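Local structure of N-acetylglucosaminidase (Paenibacillus barengoltzii, 6INX) at residues 13-24 with 48-59; 35-43 with 86-94. The protein hydrolyses glycosidic bonds at N-acetylglucosamine residues as a glycoside hydrolase of family 18, probably with an endo-acting activity. All coordinates share one frame; numbering follows the deposited sequence.

Interaction 1 (13-24 with 48-59)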
loop_
_atom_site.group_PDB
_atom_site.type_symbol
_atom_site.label_atom_id
_atom_site.label_comp_id
_atom_site.label_asym_id
_atom_site.label_seq_id
_atom_site.Cartn_x
_atom_site.Cartn_y
_atom_site.Cartn_z
ATOM N N ASP A 13 -6.960 18.942 24.629
ATOM C CA ASP A 13 -7.139 19.559 25.942
ATOM C C ASP A 13 -7.264 21.073 25.816
ATOM O O ASP A 13 -8.058 21.706 26.524
ATOM C CB ASP A 13 -5.969 19.173 26.854
ATOM C CG ASP A 13 -5.866 20.052 28.094
ATOM O OD1 ASP A 13 -6.791 20.032 28.932
ATOM O OD2 ASP A 13 -4.847 20.762 28.229
ATOM N N ARG A 14 -6.511 21.659 24.885
ATOM C CA ARG A 14 -6.536 23.102 24.679
ATOM C C ARG A 14 -7.904 23.591 24.209
ATOM O O ARG A 14 -8.263 24.751 24.452
ATOM C CB ARG A 14 -5.443 23.463 23.674
ATOM C CG ARG A 14 -5.410 24.901 23.200
ATOM C CD ARG A 14 -4.244 25.094 22.236
ATOM N NE ARG A 14 -2.997 24.569 22.790
ATOM C CZ ARG A 14 -2.280 25.178 23.730
ATOM N NH1 ARG A 14 -2.680 26.341 24.232
ATOM N NH2 ARG A 14 -1.162 24.620 24.176
ATOM N N HIS A 15 -8.690 22.730 23.562
ATOM C CA HIS A 15 -9.986 23.124 23.016
ATOM C C HIS A 15 -11.161 22.814 23.934
ATOM O O HIS A 15 -12.293 23.180 23.604
ATOM C CB HIS A 15 -10.220 22.479 21.645
ATOM C CG HIS A 15 -9.262 22.941 20.593
ATOM N ND1 HIS A 15 -8.868 22.142 19.542
ATOM C CD2 HIS A 15 -8.614 24.119 20.436
ATOM C CE1 HIS A 15 -8.017 22.809 18.781
ATOM N NE2 HIS A 15 -7.846 24.011 19.302
ATOM N N LEU A 16 -10.932 22.146 25.062
ATOM C CA LEU A 16 -12.022 21.845 25.991
ATOM C C LEU A 16 -12.859 23.058 26.377
ATOM O O LEU A 16 -14.095 22.941 26.386
ATOM C CB LEU A 16 -11.485 21.093 27.217
ATOM C CG LEU A 16 -11.055 19.641 26.983
ATOM C CD1 LEU A 16 -10.257 19.135 28.191
ATOM C CD2 LEU A 16 -12.256 18.745 26.688
ATOM N N PRO A 17 -12.285 24.223 26.699
ATOM C CA PRO A 17 -13.133 25.374 27.067
ATOM C C PRO A 17 -14.017 25.878 25.942
ATOM O O PRO A 17 -14.984 26.601 26.213
ATOM C CB PRO A 17 -12.123 26.444 27.504
ATOM C CG PRO A 17 -10.874 25.692 27.833
ATOM C CD PRO A 17 -10.855 24.529 26.889
ATOM N N GLU A 18 -13.727 25.530 24.694
ATOM C CA GLU A 18 -14.561 25.982 23.590
ATOM C C GLU A 18 -15.849 25.180 23.441
ATOM O O GLU A 18 -16.739 25.610 22.701
ATOM C CB GLU A 18 -13.764 25.960 22.285
ATOM C CG GLU A 18 -12.504 26.804 22.338
ATOM C CD GLU A 18 -11.555 26.507 21.197
ATOM O OE1 GLU A 18 -11.991 25.886 20.207
ATOM O OE2 GLU A 18 -10.371 26.897 21.291
ATOM N N LEU A 19 -15.976 24.047 24.129
ATOM C CA LEU A 19 -17.179 23.234 24.010
ATOM C C LEU A 19 -18.373 23.962 24.617
ATOM O O LEU A 19 -18.314 24.440 25.755
ATOM C CB LEU A 19 -16.975 21.890 24.705
ATOM C CG LEU A 19 -16.109 20.877 23.947
ATOM C CD1 LEU A 19 -15.572 19.821 24.896
ATOM C CD2 LEU A 19 -16.906 20.234 22.823
ATOM N N THR A 20 -19.454 24.047 23.850
ATOM C CA THR A 20 -20.700 24.654 24.289
ATOM C C THR A 20 -21.711 23.565 24.618
ATOM O O THR A 20 -21.565 22.408 24.219
ATOM C CB THR A 20 -21.266 25.555 23.191
ATOM O OG1 THR A 20 -21.665 24.751 22.074
ATOM C CG2 THR A 20 -20.221 26.563 22.740
ATOM N N LYS A 21 -22.756 23.952 25.356
ATOM C CA LYS A 21 -23.784 22.981 25.719
ATOM C C LYS A 21 -24.436 22.375 24.480
ATOM O O LYS A 21 -24.680 21.161 24.430
ATOM C CB LYS A 21 -24.836 23.619 26.629
ATOM C CG LYS A 21 -26.034 22.711 26.898
ATOM C CD LYS A 21 -26.464 22.738 28.355
ATOM C CE LYS A 21 -27.341 23.943 28.652
ATOM N NZ LYS A 21 -27.753 23.982 30.086
ATOM N N GLU A 22 -24.725 23.202 23.472
ATOM C CA GLU A 22 -25.360 22.694 22.258
ATOM C C GLU A 22 -24.491 21.646 21.569
ATOM O O GLU A 22 -25.000 20.623 21.099
ATOM C CB GLU A 22 -25.701 23.839 21.300
ATOM C CG GLU A 22 -25.738 23.414 19.836
ATOM C CD GLU A 22 -26.473 24.394 18.942
ATOM O OE1 GLU A 22 -26.491 25.603 19.261
ATOM O OE2 GLU A 22 -27.025 23.953 17.909
ATOM N N GLU A 23 -23.174 21.877 21.512
ATOM C CA GLU A 23 -22.273 20.893 20.916
ATOM C C GLU A 23 -22.182 19.638 21.772
ATOM O O GLU A 23 -22.167 18.518 21.246
ATOM C CB GLU A 23 -20.876 21.491 20.745
ATOM C CG GLU A 23 -20.793 22.667 19.780
ATOM C CD GLU A 23 -19.429 23.336 19.799
ATOM O OE1 GLU A 23 -18.767 23.322 20.862
ATOM O OE2 GLU A 23 -19.013 23.875 18.753
ATOM N N LEU A 24 -22.111 19.809 23.095
ATOM C CA LEU A 24 -21.978 18.663 23.989
ATOM C C LEU A 24 -23.164 17.722 23.869
ATOM O O LEU A 24 -23.000 16.502 23.991
ATOM C CB LEU A 24 -21.812 19.139 25.437
ATOM C CG LEU A 24 -20.495 19.862 25.734
ATOM C CD1 LEU A 24 -20.575 20.685 27.022
ATOM C CD2 LEU A 24 -19.343 18.876 25.811
ATOM N N GLN A 48 -4.161 20.818 30.746
ATOM C CA GLN A 48 -4.467 22.035 31.490
ATOM C C GLN A 48 -5.924 22.195 31.906
ATOM O O GLN A 48 -6.191 22.881 32.895
ATOM C CB GLN A 48 -4.027 23.271 30.695
ATOM C CG GLN A 48 -2.525 23.516 30.744
ATOM C CD GLN A 48 -1.926 23.185 32.100
ATOM O OE1 GLN A 48 -1.173 22.220 32.244
ATOM N NE2 GLN A 48 -2.262 23.985 33.106
ATOM N N ASN A 49 -6.874 21.583 31.200
ATOM C CA ASN A 49 -8.284 21.900 31.390
ATOM C C ASN A 49 -9.093 20.744 31.970
ATOM O O ASN A 49 -10.323 20.728 31.837
ATOM C CB ASN A 49 -8.900 22.395 30.080
ATOM C CG ASN A 49 -8.349 23.734 29.653
ATOM O OD1 ASN A 49 -8.344 24.689 30.430
ATOM N ND2 ASN A 49 -7.887 23.819 28.415
ATOM N N LEU A 50 -8.438 19.791 32.638
ATOM C CA LEU A 50 -9.149 18.620 33.134
ATOM C C LEU A 50 -10.113 18.952 34.266
ATOM O O LEU A 50 -11.029 18.162 34.526
ATOM C CB LEU A 50 -8.158 17.537 33.564
ATOM C CG LEU A 50 -7.210 17.003 32.477
ATOM C CD1 LEU A 50 -6.465 15.780 32.988
ATOM C CD2 LEU A 50 -7.958 16.682 31.184
ATOM N N LYS A 51 -9.938 20.097 34.930
ATOM C CA LYS A 51 -10.877 20.515 35.966
ATOM C C LYS A 51 -12.227 20.932 35.402
ATOM O O LYS A 51 -13.189 21.053 36.170
ATOM C CB LYS A 51 -10.292 21.666 36.793
ATOM C CG LYS A 51 -9.045 21.305 37.583
ATOM C CD LYS A 51 -9.211 20.002 38.336
ATOM C CE LYS A 51 -8.493 20.050 39.680
ATOM N NZ LYS A 51 -7.482 21.143 39.736
ATOM N N LEU A 52 -12.321 21.140 34.088
ATOM C CA LEU A 52 -13.575 21.497 33.438
ATOM C C LEU A 52 -14.511 20.310 33.251
ATOM O O LEU A 52 -15.690 20.516 32.949
ATOM C CB LEU A 52 -13.275 22.145 32.079
ATOM C CG LEU A 52 -14.402 22.826 31.300
ATOM C CD1 LEU A 52 -15.093 23.889 32.145
ATOM C CD2 LEU A 52 -13.881 23.417 29.999
ATOM N N LEU A 53 -14.026 19.082 33.435
ATOM C CA LEU A 53 -14.826 17.915 33.072
ATOM C C LEU A 53 -16.138 17.772 33.839
ATOM O O LEU A 53 -17.154 17.453 33.199
ATOM C CB LEU A 53 -13.977 16.638 33.124
ATOM C CG LEU A 53 -12.704 16.651 32.277
ATOM C CD1 LEU A 53 -12.072 15.267 32.314
ATOM C CD2 LEU A 53 -12.978 17.099 30.842
ATOM N N PRO A 54 -16.202 17.971 35.166
ATOM C CA PRO A 54 -17.508 17.882 35.839
ATOM C C PRO A 54 -18.576 18.781 35.240
ATOM O O PRO A 54 -19.736 18.365 35.143
ATOM C CB PRO A 54 -17.179 18.253 37.291
ATOM C CG PRO A 54 -15.760 17.805 37.462
ATOM C CD PRO A 54 -15.096 18.088 36.138
ATOM N N GLU A 55 -18.219 20.002 34.834
ATOM C CA GLU A 55 -19.212 20.893 34.241
ATOM C C GLU A 55 -19.663 20.390 32.880
ATOM O O GLU A 55 -20.843 20.518 32.525
ATOM C CB GLU A 55 -18.663 22.317 34.139
ATOM C CG GLU A 55 -19.556 23.284 33.350
ATOM C CD GLU A 55 -20.899 23.556 34.028
ATOM O OE1 GLU A 55 -21.883 22.849 33.721
ATOM O OE2 GLU A 55 -20.975 24.482 34.866
ATOM N N LEU A 56 -18.743 19.819 32.097
ATOM C CA LEU A 56 -19.142 19.249 30.815
ATOM C C LEU A 56 -20.120 18.100 31.018
ATOM O O LEU A 56 -21.110 17.974 30.285
ATOM C CB LEU A 56 -17.907 18.776 30.038
ATOM C CG LEU A 56 -16.835 19.823 29.730
ATOM C CD1 LEU A 56 -15.735 19.216 28.851
ATOM C CD2 LEU A 56 -17.426 21.060 29.078
ATOM N N LYS A 57 -19.857 17.250 32.012
ATOM C CA LYS A 57 -20.759 16.143 32.298
ATOM C C LYS A 57 -22.095 16.637 32.830
ATOM O O LYS A 57 -23.131 16.022 32.562
ATOM C CB LYS A 57 -20.119 15.194 33.305
ATOM C CG LYS A 57 -18.891 14.469 32.796
ATOM C CD LYS A 57 -18.464 13.405 33.794
ATOM C CE LYS A 57 -18.530 12.015 33.189
ATOM N NZ LYS A 57 -19.896 11.659 32.712
ATOM N N ARG A 58 -22.089 17.734 33.588
ATOM C CA ARG A 58 -23.343 18.313 34.057
ATOM C C ARG A 58 -24.190 18.804 32.888
ATOM O O ARG A 58 -25.415 18.634 32.884
ATOM C CB ARG A 58 -23.047 19.444 35.044
ATOM C CG ARG A 58 -24.281 20.075 35.690
ATOM C CD ARG A 58 -23.904 20.887 36.927
ATOM N NE ARG A 58 -23.295 20.041 37.951
ATOM C CZ ARG A 58 -23.982 19.356 38.860
ATOM N NH1 ARG A 58 -25.307 19.426 38.890
ATOM N NH2 ARG A 58 -23.345 18.601 39.744
ATOM N N GLU A 59 -23.548 19.379 31.867
ATOM C CA GLU A 59 -24.279 19.896 30.711
ATOM C C GLU A 59 -24.869 18.783 29.845
ATOM O O GLU A 59 -25.927 18.976 29.235
ATOM C CB GLU A 59 -23.376 20.811 29.882
ATOM C CG GLU A 59 -23.123 22.170 30.527
ATOM C CD GLU A 59 -22.057 22.972 29.806
ATOM O OE1 GLU A 59 -21.057 23.348 30.448
ATOM O OE2 GLU A 59 -22.215 23.228 28.597
HETATM O O HOH W 1 -7.274 26.352 26.946
HETATM O O HOH W 2 -19.971 24.820 27.946
#

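Interaction 2 (35-43 with 86-94)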
loop_
_atom_site.group_PDB
_atom_site.type_symbol
_atom_site.label_atom_id
_atom_site.label_comp_id
_atom_site.label_asym_id
_atom_site.label_seq_id
_atom_site.Cartn_x
_atom_site.Cartn_y
_atom_site.Cartn_z
ATOM N N GLY A 35 -3.021 12.273 26.654
ATOM C CA GLY A 35 -2.029 11.867 27.627
ATOM C C GLY A 35 -0.820 11.251 26.951
ATOM O O GLY A 35 -0.865 10.845 25.789
ATOM N N HIS A 36 0.300 11.219 27.674
ATOM C CA HIS A 36 1.541 10.645 27.168
ATOM C C HIS A 36 2.014 9.532 28.097
ATOM O O HIS A 36 1.505 9.371 29.204
ATOM C CB HIS A 36 2.624 11.720 27.029
ATOM C CG HIS A 36 2.224 12.863 26.152
ATOM N ND1 HIS A 36 2.677 14.149 26.358
ATOM C CD2 HIS A 36 1.412 12.918 25.071
ATOM C CE1 HIS A 36 2.162 14.946 25.438
ATOM N NE2 HIS A 36 1.390 14.225 24.646
ATOM N N VAL A 37 2.996 8.759 27.631
ATOM C CA VAL A 37 3.572 7.654 28.397
ATOM C C VAL A 37 5.003 8.021 28.764
ATOM O O VAL A 37 5.820 8.323 27.885
ATOM C CB VAL A 37 3.536 6.328 27.617
ATOM C CG1 VAL A 37 4.292 5.234 28.389
ATOM C CG2 VAL A 37 2.094 5.899 27.358
ATOM N N ARG A 38 5.302 8.003 30.060
ATOM C CA ARG A 38 6.660 8.170 30.557
ATOM C C ARG A 38 6.834 7.218 31.726
ATOM O O ARG A 38 5.933 7.093 32.561
ATOM C CB ARG A 38 6.916 9.606 31.043
ATOM C CG ARG A 38 6.842 10.664 29.961
ATOM C CD ARG A 38 7.428 11.989 30.441
ATOM N NE ARG A 38 6.527 12.713 31.337
ATOM C CZ ARG A 38 5.445 13.379 30.942
ATOM N NH1 ARG A 38 5.107 13.415 29.656
ATOM N NH2 ARG A 38 4.694 14.011 31.834
ATOM N N GLU A 39 7.987 6.548 31.777
ATOM C CA GLU A 39 8.280 5.598 32.854
ATOM C C GLU A 39 7.185 4.541 32.969
ATOM O O GLU A 39 6.783 4.141 34.064
ATOM C CB GLU A 39 8.526 6.310 34.188
ATOM C CG GLU A 39 9.631 7.357 34.135
ATOM C CD GLU A 39 9.799 8.091 35.451
ATOM O OE1 GLU A 39 10.296 7.476 36.418
ATOM O OE2 GLU A 39 9.426 9.280 35.523
ATOM N N ASP A 40 6.681 4.109 31.812
ATOM C CA ASP A 40 5.672 3.059 31.705
ATOM C C ASP A 40 4.320 3.472 32.264
ATOM O O ASP A 40 3.469 2.612 32.493
ATOM C CB ASP A 40 6.114 1.724 32.333
ATOM C CG ASP A 40 7.302 1.073 31.619
ATOM O OD1 ASP A 40 7.708 1.525 30.530
ATOM O OD2 ASP A 40 7.835 0.070 32.156
ATOM N N ARG A 41 4.071 4.758 32.475
ATOM C CA ARG A 41 2.829 5.226 33.072
ATOM C C ARG A 41 2.201 6.351 32.253
ATOM O O ARG A 41 2.900 7.205 31.694
ATOM C CB ARG A 41 3.031 5.675 34.531
ATOM C CG ARG A 41 3.394 4.514 35.454
ATOM C CD ARG A 41 3.597 4.937 36.915
ATOM N NE ARG A 41 4.110 3.795 37.673
ATOM C CZ ARG A 41 3.356 2.952 38.375
ATOM N NH1 ARG A 41 2.039 3.132 38.456
ATOM N NH2 ARG A 41 3.922 1.920 38.993
ATOM N N ILE A 42 0.869 6.348 32.208
ATOM C CA ILE A 42 0.116 7.444 31.604
ATOM C C ILE A 42 0.341 8.718 32.400
ATOM O O ILE A 42 0.169 8.744 33.626
ATOM C CB ILE A 42 -1.376 7.081 31.557
ATOM C CG1 ILE A 42 -1.595 5.911 30.599
ATOM C CG2 ILE A 42 -2.201 8.274 31.094
ATOM C CD1 ILE A 42 -2.982 5.267 30.723
ATOM N N GLN A 43 0.710 9.788 31.700
ATOM C CA GLN A 43 1.002 11.082 32.298
ATOM C C GLN A 43 -0.068 12.083 31.890
ATOM O O GLN A 43 -0.391 12.196 30.704
ATOM C CB GLN A 43 2.366 11.584 31.825
ATOM C CG GLN A 43 3.532 10.650 32.115
ATOM C CD GLN A 43 3.754 10.425 33.599
ATOM O OE1 GLN A 43 3.454 11.291 34.431
ATOM N NE2 GLN A 43 4.268 9.247 33.947
ATOM N N GLY A 86 5.687 -3.181 33.305
ATOM C CA GLY A 86 5.223 -2.036 32.540
ATOM C C GLY A 86 3.747 -2.107 32.206
ATOM O O GLY A 86 3.069 -1.077 32.180
ATOM N N ARG A 87 3.231 -3.314 31.946
ATOM C CA ARG A 87 1.797 -3.463 31.704
ATOM C C ARG A 87 1.000 -3.152 32.962
ATOM O O ARG A 87 -0.036 -2.478 32.899
ATOM C CB ARG A 87 1.482 -4.864 31.175
ATOM C CG ARG A 87 2.093 -5.124 29.805
ATOM C CD ARG A 87 1.707 -6.482 29.244
ATOM N NE ARG A 87 2.197 -7.619 30.022
ATOM C CZ ARG A 87 3.304 -8.310 29.760
ATOM N NH1 ARG A 87 4.101 -7.975 28.755
ATOM N NH2 ARG A 87 3.614 -9.353 30.522
ATOM N N GLN A 88 1.484 -3.607 34.122
ATOM C CA GLN A 88 0.832 -3.246 35.380
ATOM C C GLN A 88 0.917 -1.746 35.646
ATOM O O GLN A 88 -0.028 -1.144 36.175
ATOM C CB GLN A 88 1.452 -4.022 36.543
ATOM C CG GLN A 88 1.247 -5.531 36.512
ATOM C CD GLN A 88 -0.200 -5.936 36.719
ATOM O OE1 GLN A 88 -0.990 -5.188 37.304
ATOM N NE2 GLN A 88 -0.557 -7.128 36.238
ATOM N N ALA A 89 2.060 -1.126 35.324
ATOM C CA ALA A 89 2.194 0.313 35.543
ATOM C C ALA A 89 1.208 1.098 34.689
ATOM O O ALA A 89 0.604 2.064 35.165
ATOM C CB ALA A 89 3.631 0.755 35.262
ATOM N N MET A 90 1.042 0.701 33.424
ATOM C CA MET A 90 0.064 1.359 32.568
ATOM C C MET A 90 -1.336 1.204 33.136
ATOM O O MET A 90 -2.125 2.156 33.131
ATOM C CB MET A 90 0.102 0.759 31.163
ATOM C CG MET A 90 1.325 1.171 30.349
ATOM S SD MET A 90 1.337 2.913 29.897
ATOM C CE MET A 90 0.121 2.929 28.577
ATOM N N ALA A 91 -1.666 0.002 33.604
ATOM C CA ALA A 91 -2.987 -0.237 34.168
ATOM C C ALA A 91 -3.204 0.604 35.416
ATOM O O ALA A 91 -4.262 1.220 35.590
ATOM C CB ALA A 91 -3.130 -1.721 34.489
ATOM N N GLU A 92 -2.201 0.636 36.306
ATOM C CA GLU A 92 -2.321 1.460 37.504
ATOM C C GLU A 92 -2.513 2.931 37.158
ATOM O O GLU A 92 -3.287 3.637 37.817
ATOM C CB GLU A 92 -1.083 1.275 38.391
ATOM C CG GLU A 92 -0.977 -0.112 38.979
ATOM C CD GLU A 92 0.418 -0.429 39.481
ATOM O OE1 GLU A 92 1.244 0.490 39.535
ATOM O OE2 GLU A 92 0.693 -1.600 39.800
ATOM N N SER A 93 -1.803 3.418 36.134
ATOM C CA SER A 93 -1.889 4.832 35.793
ATOM C C SER A 93 -3.211 5.166 35.115
ATOM O O SER A 93 -3.675 6.311 35.192
ATOM C CB SER A 93 -0.689 5.234 34.930
ATOM O OG SER A 93 -0.738 4.611 33.654
ATOM N N ALA A 94 -3.832 4.187 34.455
ATOM C CA ALA A 94 -5.175 4.404 33.927
ATOM C C ALA A 94 -6.167 4.560 35.066
ATOM O O ALA A 94 -7.048 5.431 35.023
ATOM C CB ALA A 94 -5.576 3.233 33.030
HETATM O O HOH W 3 -2.382 8.942 35.237
#

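Interaction 1 (13-24 with 48-59)
The Asp13 carboxylate and the Asn49 amide are the flat groups here, where two neighbouring connections of the TIM barrel meet, one after strand 6-12 and the other leading through helix 53-59. On the carboxylate, Asn49 N uses the syn lone pair of OD1, and Gln48 N comes to OD2 at 2.6 Å from the syn side but 35° out of the plane. One face of the amide lies under the Pro17 ring, whose CD is 3.4 Å from Asn49 ND2. At the amide edge, ND2 donates to Asp13 O (2.8 Å, 172°), and a water accepting from ND2 carries the link on to Arg14 O. Asp13 O also accepts from Leu16 N, the two donors reaching opposite faces of its plane. Asp13 CG stands anti to the backbone N (chi1 164°), which presents both oxygens to the two successive amides.

Between the segments the leucines interlock: Leu16 CD2 and Leu19 CD1 both meet Leu56 CD1, while Leu56 CD2 packs on Leu24 CD1 at 3.8 Å, each pair crossing at about a right angle. Leu16, Leu19 and Leu24 also touch strand 29-38, so the leucine layer lies against that strand of the barrel. Thr20 and Glu23 form a capping box on helix 21-24. At the far end Glu59 OE2 rests 3.3 Å from Lys21 CB, whereas Lys21 NZ stays 5.8 Å from that oxygen.

Interaction 2 (35-43 with 86-94)
Ser93 OG receives Ile42 N at 2.8 Å (161°) and itself donates to Met90 O at 2.9 Å, so one hydroxyl ties strand 41-43 to helix 84-100. Its first torsion (chi1 67°) sets OG between the backbone N and the carbonyl carbon, within range of the helix carbonyl one turn back. The hairpin 35-43, closed by a type I' turn from Arg38 to Arg41, lies against this helix at the barrel's flank; the axes of strand 41-43 and helix 86-94 approach to 6.4 Å at 36°.

The buried side is tight. Met90, bent at its second and third torsions, brings CE to 3.8 Å from Val37 CG2 and also against Ile42 CG1, crossing both side chains at about a right angle. Ile42 CD1 reaches Ala94 CB. With an alanine in place of Ser93, the buried Ile42 N is likely to lose its acceptor and a gap to open beside Ile42 CB.

At the turn end, between the buried and outer sides, Asp40 OD2 sits 3.4 Å from Gly86 CA, where a beta carbon would collide with the carboxylate. The outer side is more open and polar. Arg41, extended from CG to NE, lays one guanidinium face over Ala89 CB and turns its NH1 and NH2 end-on to the single oxygen Glu92 OE1, NH1 at 3.0 Å. Both residues are exposed, and both N-H bonds are bent. The chemistry thus divides: a buried hydroxyl that accepts from Ile42 N and donates to Met90 O satisfies a strand N-H, while a salt bridge between two exposed residues borders it, probably weaker than a buried one would be.

Interactions 1 and 2 alternate along the chain: 13-24 leads into strand 29-38, which carries part of 35-43, and strand 41-43 then runs on to 48-59 before the chain reaches 86-94. Their centres lie 25 Å apart and their nearest atoms about 7 Å, without touching. Strand 29-38 is the common element, since interaction 1 packs leucines on Ile30 and Ile32, while interaction 2 uses its last residues and the hairpin beyond. Their centres lie about 20 and 21 Å from the centre of the chain, toward its outside. In family 18 enzymes the catalytic acid lies at the end of the strand probably equivalent to 105-109; neither contact includes that strand.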